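Local coordinates for HTH-type transcriptional regulator mcbR (Escherichia coli UMEA 3718-1, PDB 4P9F), which represses expression of McbA by binding to its promoter region, preventing colanic acid overproduction and mucoidy, and is important for biofilm formation, at residues Leu8-Asp13 and Leu38-Thr43. Sequence-based numbering, arbitrary orientation.
Sequences LQVEND and LGMSIT
V10, on helix 6-19, meets L38 and M40 at the turn of the helix-turn-helix motif and is the one residue of 8-13 to touch 38-43. Its two methyl groups divide the work. CG2 makes the closer approaches: it faces the selenium of M40, a selenomethionine, at 3.4 Å from V10 CG2 to M40 SE, which is tight for a methyl and a selenium, and the terminal methyl follows, with M40 CE 4.0 Å from V10 CG2. The same V10 CG2 lies 3.9 Å from L38 CD1, whereas V10 CG1 approaches that leucine methyl a little less closely, at 4.1 Å. With CG1 trans to the backbone N (chi1 178°), CG2 sits on the N side of the valine, and the fork of methyls straddles L38 CD1. V10 itself also packs on A48 of helix 42-54. E11, the next residue, faces elsewhere and forms a salt bridge with R51 of that helix. Two successive i to i+4 bonds, from N12 N to L8 O and from D13 N to Q9 O, carry the helix onward.

On the other side, G39 lies just beyond the last turn of helix 31-38 and closes it in a Schellman motif, its positive phi turning the chain between the two touching residues. L38 crosses the valine at a slant. M40 is straight beyond CG (chi2 -178°), and its extended chain reaches the end of V10 tip to tip, through SE and then CE. Helix 6-19 is thereby joined to the tight turn between the two helices of the DNA-binding motif, within the winged-helix domain of a GntR regulator.

The 124 Å² buried in total are bridged by apolar contacts alone, with neither a hydrogen bond nor a salt bridge between the segments, so the fit depends on the shape of three apolar side chains, one of them carrying a polarisable selenium, and dispersion is probably the main attraction.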
# COMPACT_ATOMS: atom_id res chain seq x y z
N LEU A 8 5.32 18.18 5.38
CA LEU A 8 5.46 17.28 4.23
C LEU A 8 6.92 17.14 3.83
O LEU A 8 7.36 16.06 3.46
CB LEU A 8 4.65 17.80 3.03
CG LEU A 8 4.75 16.98 1.72
CD1 LEU A 8 4.32 15.52 1.97
CD2 LEU A 8 3.88 17.63 0.62
N GLN A 9 7.68 18.24 3.95
CA GLN A 9 9.07 18.24 3.54
C GLN A 9 9.89 17.33 4.45
O GLN A 9 10.70 16.53 3.99
CB GLN A 9 9.62 19.67 3.59
CG GLN A 9 10.98 19.79 2.99
CD GLN A 9 10.99 19.34 1.55
OE1 GLN A 9 11.71 18.41 1.18
NE2 GLN A 9 10.15 19.97 0.73
N VAL A 10 9.65 17.43 5.74
CA VAL A 10 10.33 16.52 6.67
C VAL A 10 9.89 15.07 6.43
O VAL A 10 10.70 14.16 6.45
CB VAL A 10 10.04 16.89 8.15
CG1 VAL A 10 10.70 15.89 9.09
CG2 VAL A 10 10.53 18.34 8.46
N GLU A 11 8.59 14.86 6.21
CA GLU A 11 8.09 13.52 5.98
C GLU A 11 8.71 12.85 4.74
O GLU A 11 9.14 11.70 4.79
CB GLU A 11 6.58 13.53 5.81
CG GLU A 11 6.04 12.11 5.68
CD GLU A 11 4.58 12.07 5.30
OE1 GLU A 11 4.02 13.14 4.95
OE2 GLU A 11 4.00 10.97 5.38
N ASN A 12 8.75 13.59 3.63
CA ASN A 12 9.35 13.07 2.40
C ASN A 12 10.83 12.80 2.56
O ASN A 12 11.34 11.81 2.04
CB ASN A 12 9.10 14.03 1.24
CG ASN A 12 7.67 13.99 0.77
OD1 ASN A 12 6.96 12.99 0.97
ND2 ASN A 12 7.23 15.05 0.12
N ASP A 13 11.53 13.68 3.28
CA ASP A 13 12.96 13.44 3.52
C ASP A 13 13.20 12.19 4.38
O ASP A 13 14.10 11.40 4.11
CB ASP A 13 13.60 14.68 4.13
CG ASP A 13 13.72 15.83 3.11
OD1 ASP A 13 13.65 15.54 1.89
OD2 ASP A 13 13.88 17.00 3.52
N LEU A 38 17.33 20.36 11.78
CA LEU A 38 16.63 20.96 10.64
C LEU A 38 16.34 22.44 10.85
O LEU A 38 15.78 23.10 9.96
CB LEU A 38 15.31 20.22 10.38
CG LEU A 38 15.47 18.73 10.05
CD1 LEU A 38 14.15 18.07 9.77
CD2 LEU A 38 16.45 18.54 8.89
N GLY A 39 16.71 22.96 12.02
CA GLY A 39 16.46 24.36 12.34
C GLY A 39 14.97 24.68 12.36
O GLY A 39 14.57 25.79 11.99
N MSE A 40 14.16 23.72 12.81
CA MSE A 40 12.70 23.86 12.81
C MSE A 40 12.09 23.77 14.19
O MSE A 40 12.71 23.25 15.11
CB MSE A 40 12.04 22.78 11.96
CG MSE A 40 12.23 22.95 10.49
SE MSE A 40 11.27 21.53 9.54
CE MSE A 40 11.96 21.96 7.77
N SER A 41 10.85 24.21 14.29
CA SER A 41 10.00 23.91 15.44
C SER A 41 9.76 22.41 15.55
O SER A 41 9.81 21.68 14.56
CB SER A 41 8.66 24.64 15.34
OG SER A 41 8.89 26.02 15.21
N ILE A 42 9.55 21.96 16.77
CA ILE A 42 9.16 20.57 17.05
C ILE A 42 7.91 20.12 16.29
O ILE A 42 7.80 18.96 15.86
CB ILE A 42 8.87 20.39 18.57
CG1 ILE A 42 10.14 20.55 19.38
CG2 ILE A 42 8.32 19.02 18.86
CD1 ILE A 42 11.18 19.57 19.00
N THR A 43 6.96 21.04 16.15
CA THR A 43 5.64 20.69 15.61
C THR A 43 5.63 20.00 14.24
O THR A 43 5.09 18.91 14.13
CB THR A 43 4.74 21.93 15.55
OG1 THR A 43 4.62 22.47 16.88
CG2 THR A 43 3.37 21.56 15.01